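Local coordinates for hypothetical sugar ABC-transporter sugar binding protein (Arthrobacter globiformis, PDB 7BVT) that probably captures cyclic alpha-maltosyl-(1→6)-maltose as the substrate-binding protein of a bacterial sugar ABC transporter, at residues N200-G210 with E226-W234. Numbering follows the deposited sequence.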
ATOM      1  N   ASN A 200       0.373  -1.246  -9.040  1.00 15.80           N
ATOM      2  CA  ASN A 200      -0.854  -1.872  -9.593  1.00 16.04           C
ATOM      3  C   ASN A 200      -0.512  -3.174 -10.308  1.00 17.43           C
ATOM      4  O   ASN A 200      -1.265  -4.168 -10.158  1.00 16.69           O
ATOM      5  CB  ASN A 200      -1.577  -0.876 -10.496  1.00 17.58           C
ATOM      6  CG  ASN A 200      -2.444   0.099  -9.732  1.00 18.28           C
ATOM      7  OD1 ASN A 200      -2.124   1.301  -9.639  1.00 20.00           O
ATOM      8  ND2 ASN A 200      -3.486  -0.420  -9.141  1.00 15.58           N
ATOM      9  N   PHE A 201       0.570  -3.190 -11.081  1.00 16.06           N
ATOM     10  CA  PHE A 201       1.000  -4.396 -11.791  1.00 16.18           C
ATOM     11  C   PHE A 201       1.411  -5.494 -10.813  1.00 15.55           C
ATOM     12  O   PHE A 201       1.109  -6.666 -11.049  1.00 16.11           O
ATOM     13  CB  PHE A 201       2.160  -4.067 -12.734  1.00 15.37           C
ATOM     14  CG  PHE A 201       2.572  -5.259 -13.537  1.00 14.69           C
ATOM     15  CD1 PHE A 201       1.858  -5.661 -14.658  1.00 17.00           C
ATOM     16  CD2 PHE A 201       3.634  -6.032 -13.134  1.00 15.84           C
ATOM     17  CE1 PHE A 201       2.206  -6.818 -15.338  1.00 17.20           C
ATOM     18  CE2 PHE A 201       4.006  -7.148 -13.832  1.00 17.96           C
ATOM     19  CZ  PHE A 201       3.297  -7.552 -14.934  1.00 17.79           C
ATOM     20  N   GLN A 202       2.113  -5.144  -9.731  1.00 14.19           N
ATOM     21  CA  GLN A 202       2.608  -6.177  -8.805  1.00 14.68           C
ATOM     22  C   GLN A 202       1.428  -7.028  -8.316  1.00 15.29           C
ATOM     23  O   GLN A 202       1.598  -8.179  -8.043  1.00 15.14           O
ATOM     24  CB  GLN A 202       3.314  -5.529  -7.620  1.00 14.28           C
ATOM     25  CG  GLN A 202       4.732  -5.111  -7.950  1.00 16.36           C
ATOM     26  CD  GLN A 202       5.286  -4.015  -7.038  1.00 15.75           C
ATOM     27  OE1 GLN A 202       4.562  -3.342  -6.320  1.00 15.31           O
ATOM     28  NE2 GLN A 202       6.616  -3.823  -7.106  1.00 14.21           N
ATOM     29  N   VAL A 203       0.268  -6.423  -8.113  1.00 14.60           N
ATOM     30  CA  VAL A 203      -0.924  -7.181  -7.640  1.00 15.47           C
ATOM     31  C   VAL A 203      -1.130  -8.368  -8.567  1.00 15.09           C
ATOM     32  O   VAL A 203      -1.261  -9.478  -8.106  1.00 14.94           O
ATOM     33  CB  VAL A 203      -2.167  -6.285  -7.664  1.00 15.71           C
ATOM     34  CG1 VAL A 203      -3.431  -7.089  -7.418  1.00 14.65           C
ATOM     35  CG2 VAL A 203      -2.031  -5.150  -6.676  1.00 17.03           C
ATOM     36  N   ASN A 204      -1.175  -8.109  -9.864  1.00 15.77           N
ATOM     37  CA  ASN A 204      -1.513  -9.155 -10.853  1.00 14.76           C
ATOM     38  C   ASN A 204      -0.329 -10.108 -11.052  1.00 16.08           C
ATOM     39  O   ASN A 204      -0.566 -11.339 -11.206  1.00 16.35           O
ATOM     40  CB  ASN A 204      -1.883  -8.483 -12.171  1.00 16.73           C
ATOM     41  CG  ASN A 204      -3.149  -7.653 -12.086  1.00 17.63           C
ATOM     42  OD1 ASN A 204      -3.222  -6.587 -12.691  1.00 20.17           O
ATOM     43  ND2 ASN A 204      -4.130  -8.075 -11.289  1.00 16.50           N
ATOM     44  N   LEU A 205       0.915  -9.629 -10.907  1.00 14.99           N
ATOM     45  CA  LEU A 205       2.111 -10.491 -10.939  1.00 15.24           C
ATOM     46  C   LEU A 205       1.989 -11.512  -9.786  1.00 14.25           C
ATOM     47  O   LEU A 205       2.161 -12.715  -9.979  1.00 15.76           O
ATOM     48  CB  LEU A 205       3.347  -9.596 -10.823  1.00 15.58           C
ATOM     49  CG  LEU A 205       4.666 -10.341 -10.618  1.00 16.79           C
ATOM     50  CD1 LEU A 205       5.078 -11.101 -11.878  1.00 17.74           C
ATOM     51  CD2 LEU A 205       5.734  -9.357 -10.202  1.00 18.83           C
ATOM     52  N   TRP A 206       1.704 -11.072  -8.573  1.00 14.27           N
ATOM     53  CA  TRP A 206       1.561 -11.982  -7.415  1.00 15.60           C
ATOM     54  C   TRP A 206       0.358 -12.926  -7.554  1.00 14.88           C
ATOM     55  O   TRP A 206       0.512 -14.140  -7.221  1.00 17.19           O
ATOM     56  CB  TRP A 206       1.467 -11.175  -6.142  1.00 15.92           C
ATOM     57  CG  TRP A 206       2.734 -10.511  -5.733  1.00 15.99           C
ATOM     58  CD1 TRP A 206       4.011 -10.987  -5.817  1.00 16.77           C
ATOM     59  CD2 TRP A 206       2.822  -9.200  -5.162  1.00 17.04           C
ATOM     60  NE1 TRP A 206       4.904 -10.049  -5.329  1.00 17.31           N
ATOM     61  CE2 TRP A 206       4.198  -8.926  -4.948  1.00 16.76           C
ATOM     62  CE3 TRP A 206       1.873  -8.203  -4.882  1.00 16.78           C
ATOM     63  CZ2 TRP A 206       4.628  -7.734  -4.397  1.00 17.21           C
ATOM     64  CZ3 TRP A 206       2.313  -7.038  -4.298  1.00 16.69           C
ATOM     65  CH2 TRP A 206       3.664  -6.808  -4.069  1.00 16.30           C
ATOM     66  N   GLN A 207      -0.760 -12.454  -8.101  1.00 15.45           N
ATOM     67  CA  GLN A 207      -1.933 -13.317  -8.281  1.00 15.86           C
ATOM     68  C   GLN A 207      -1.596 -14.442  -9.266  1.00 17.74           C
ATOM     69  O   GLN A 207      -2.119 -15.529  -9.096  1.00 19.03           O
ATOM     70  CB  GLN A 207      -3.087 -12.511  -8.880  1.00 14.91           C
ATOM     71  CG  GLN A 207      -3.667 -11.505  -7.906  1.00 15.40           C
ATOM     72  CD  GLN A 207      -4.706 -10.661  -8.583  1.00 15.52           C
ATOM     73  OE1 GLN A 207      -4.609 -10.430  -9.792  1.00 16.49           O
ATOM     74  NE2 GLN A 207      -5.750 -10.248  -7.850  1.00 15.96           N
ATOM     75  N   ALA A 208      -0.739 -14.207 -10.258  1.00 17.03           N
ATOM     76  CA  ALA A 208      -0.326 -15.235 -11.244  1.00 17.08           C
ATOM     77  C   ALA A 208       0.698 -16.212 -10.622  1.00 21.22           C
ATOM     78  O   ALA A 208       1.066 -17.202 -11.294  1.00 22.25           O
ATOM     79  CB  ALA A 208       0.228 -14.581 -12.476  1.00 17.28           C
ATOM     80  N   GLY A 209       1.150 -15.981  -9.390  1.00 18.22           N
ATOM     81  CA  GLY A 209       2.140 -16.863  -8.740  1.00 20.85           C
ATOM     82  C   GLY A 209       3.543 -16.370  -8.971  1.00 21.89           C
ATOM     83  O   GLY A 209       4.485 -17.112  -8.680  1.00 22.44           O
ATOM     84  N   GLY A 210       3.676 -15.130  -9.462  1.00 19.82           N
ATOM     85  CA  GLY A 210       4.971 -14.516  -9.815  1.00 19.32           C
ATOM     86  C   GLY A 210       5.639 -13.851  -8.632  1.00 20.37           C
ATOM     87  O   GLY A 210       5.029 -13.739  -7.566  1.00 19.93           O
ATOM     88  N   GLU A 226       4.787 -16.489 -15.328  1.00 21.31           N
ATOM     89  CA  GLU A 226       3.799 -15.837 -14.432  1.00 21.18           C
ATOM     90  C   GLU A 226       3.808 -14.362 -14.772  1.00 19.69           C
ATOM     91  O   GLU A 226       2.731 -13.722 -14.860  1.00 18.53           O
ATOM     92  CB  GLU A 226       4.118 -16.081 -12.964  1.00 21.29           C
ATOM     93  CG  GLU A 226       3.948 -17.516 -12.560  1.00 22.67           C
ATOM     94  CD  GLU A 226       5.057 -18.482 -12.982  1.00 27.99           C
ATOM     95  OE1 GLU A 226       6.147 -18.050 -13.426  1.00 24.67           O
ATOM     96  OE2 GLU A 226       4.806 -19.684 -12.846  1.00 33.21           O
ATOM     97  N   GLY A 227       4.999 -13.766 -14.856  1.00 18.22           N
ATOM     98  CA  GLY A 227       5.119 -12.362 -15.285  1.00 17.89           C
ATOM     99  C   GLY A 227       4.466 -12.103 -16.624  1.00 18.49           C
ATOM    100  O   GLY A 227       3.845 -11.063 -16.810  1.00 18.16           O
ATOM    101  N   ALA A 228       4.701 -12.979 -17.617  1.00 18.34           N
ATOM    102  CA  ALA A 228       4.104 -12.803 -18.959  1.00 19.21           C
ATOM    103  C   ALA A 228       2.578 -12.966 -18.873  1.00 16.32           C
ATOM    104  O   ALA A 228       1.893 -12.200 -19.541  1.00 17.46           O
ATOM    105  CB  ALA A 228       4.676 -13.826 -19.923  1.00 20.60           C
ATOM    106  N   GLU A 229       2.085 -13.831 -18.011  1.00 18.56           N
ATOM    107  CA  GLU A 229       0.609 -13.994 -17.832  1.00 18.35           C
ATOM    108  C   GLU A 229       0.037 -12.647 -17.345  1.00 18.81           C
ATOM    109  O   GLU A 229      -0.976 -12.157 -17.873  1.00 15.87           O
ATOM    110  CB  GLU A 229       0.309 -15.087 -16.810  1.00 21.21           C
ATOM    111  CG  GLU A 229      -1.155 -15.432 -16.759  1.00 24.94           C
ATOM    112  CD  GLU A 229      -1.542 -16.467 -15.722  1.00 30.02           C
ATOM    113  OE1 GLU A 229      -0.653 -17.185 -15.250  1.00 31.76           O
ATOM    114  OE2 GLU A 229      -2.789 -16.531 -15.414  1.00 32.07           O
ATOM    115  N   ALA A 230       0.683 -12.022 -16.368  1.00 17.33           N
ATOM    116  CA  ALA A 230       0.182 -10.755 -15.802  1.00 15.89           C
ATOM    117  C   ALA A 230       0.299  -9.654 -16.850  1.00 16.29           C
ATOM    118  O   ALA A 230      -0.623  -8.838 -16.994  1.00 17.95           O
ATOM    119  CB  ALA A 230       0.910 -10.400 -14.506  1.00 15.25           C
ATOM    120  N   LEU A 231       1.443  -9.526 -17.530  1.00 15.70           N
ATOM    121  CA  LEU A 231       1.582  -8.444 -18.549  1.00 15.71           C
ATOM    122  C   LEU A 231       0.670  -8.707 -19.767  1.00 15.48           C
ATOM    123  O   LEU A 231       0.132  -7.738 -20.336  1.00 16.96           O
ATOM    124  CB  LEU A 231       3.060  -8.285 -18.947  1.00 17.50           C
ATOM    125  CG  LEU A 231       3.312  -7.111 -19.910  1.00 17.06           C
ATOM    126  CD1 LEU A 231       2.780  -5.800 -19.385  1.00 17.88           C
ATOM    127  CD2 LEU A 231       4.803  -6.995 -20.260  1.00 17.22           C
ATOM    128  N   GLN A 232       0.460  -9.957 -20.152  1.00 16.26           N
ATOM    129  CA  GLN A 232      -0.443 -10.291 -21.291  1.00 17.30           C
ATOM    130  C   GLN A 232      -1.867  -9.893 -20.922  1.00 17.60           C
ATOM    131  O   GLN A 232      -2.619  -9.423 -21.803  1.00 16.70           O
ATOM    132  CB  GLN A 232      -0.381 -11.779 -21.596  1.00 18.91           C
ATOM    133  CG  GLN A 232      -1.082 -12.129 -22.911  1.00 19.99           C
ATOM    134  CD  GLN A 232      -0.351 -11.516 -24.086  1.00 22.22           C
ATOM    135  OE1 GLN A 232       0.842 -11.826 -24.328  1.00 22.19           O
ATOM    136  NE2 GLN A 232      -1.027 -10.643 -24.822  1.00 20.32           N
ATOM    137  N   TYR A 233      -2.208  -9.986 -19.641  1.00 16.71           N
ATOM    138  CA  TYR A 233      -3.546  -9.539 -19.160  1.00 17.07           C
ATOM    139  C   TYR A 233      -3.723  -8.041 -19.420  1.00 17.19           C
ATOM    140  O   TYR A 233      -4.764  -7.616 -19.966  1.00 17.30           O
ATOM    141  CB  TYR A 233      -3.708  -9.888 -17.687  1.00 16.31           C
ATOM    142  CG  TYR A 233      -4.913  -9.435 -16.902  1.00 16.35           C
ATOM    143  CD1 TYR A 233      -6.205  -9.644 -17.332  1.00 17.84           C
ATOM    144  CD2 TYR A 233      -4.728  -8.992 -15.610  1.00 16.59           C
ATOM    145  CE1 TYR A 233      -7.290  -9.331 -16.536  1.00 17.53           C
ATOM    146  CE2 TYR A 233      -5.797  -8.689 -14.779  1.00 17.82           C
ATOM    147  CZ  TYR A 233      -7.084  -8.885 -15.246  1.00 17.97           C
ATOM    148  OH  TYR A 233      -8.140  -8.642 -14.418  1.00 18.31           O
ATOM    149  N   TRP A 234      -2.771  -7.237 -18.941  1.00 18.44           N
ATOM    150  CA  TRP A 234      -2.779  -5.793 -19.218  1.00 18.07           C
ATOM    151  C   TRP A 234      -2.865  -5.566 -20.733  1.00 19.22           C
ATOM    152  O   TRP A 234      -3.664  -4.741 -21.161  1.00 18.55           O
ATOM    153  CB  TRP A 234      -1.573  -5.057 -18.606  1.00 17.82           C
ATOM    154  CG  TRP A 234      -1.672  -4.894 -17.113  1.00 15.77           C
ATOM    155  CD1 TRP A 234      -2.002  -5.854 -16.179  1.00 18.48           C
ATOM    156  CD2 TRP A 234      -1.349  -3.731 -16.363  1.00 16.85           C
ATOM    157  NE1 TRP A 234      -1.970  -5.325 -14.916  1.00 16.41           N
ATOM    158  CE2 TRP A 234      -1.604  -4.017 -15.003  1.00 15.72           C
ATOM    159  CE3 TRP A 234      -0.958  -2.443 -16.709  1.00 18.29           C
ATOM    160  CZ2 TRP A 234      -1.378  -3.085 -14.004  1.00 17.13           C
ATOM    161  CZ3 TRP A 234      -0.748  -1.508 -15.723  1.00 19.07           C
ATOM    162  CH2 TRP A 234      -0.995  -1.815 -14.378  1.00 16.73           C
TER
HETATM  163  O   HOH W   1      -0.447 -18.810 -12.907  1.00 34.33           O
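Phe201 drops as a knob into the hole formed by Gly227, Ala230, Leu231 and Trp234, where helical segments 200-207 and 226-234 cross at 129°. With CG anti to the backbone N (chi1 -177°), its ring reaches across so that CZ lies 3.7 Å from Ala230 CB, while its CD1 edge points at the five-membered ring of Trp234, an edge-to-face pair with planes 68° apart. Trp234 NE1 donates to Asn204 OD1 (2.8 Å), on a lone pair in the carbonyl plane; Asn204 ND2 donates to Gln207 OE1, and the two bonds together probably fix the rotation of the amide. A leucine in place of Trp234 would probably leave Asn204 OD1 without its donor and open a gap beside Phe201. Ala230 CB meets the backbone at Leu205 N (3.7 Å), and Leu205 CD1 rests on Gly227 CA. Toward solvent the contact loosens: where helix 195-207 ends in a Schellman motif at Gly209, Glu226 CG comes against Ala208 O, and a water joins Ala208 O to Glu229 OE1. This helix-helix packing backs the glycan pocket of the solute-binding fold, for Asn200, beside the knob, touches a bound glucose and hydrogen-bonds Gln260 of strand 258-262. Helix 165-179 flanks Asn204 and Tyr233, whose ring stacks on Trp165, while helices 377-392 and 398-415 cover Leu231.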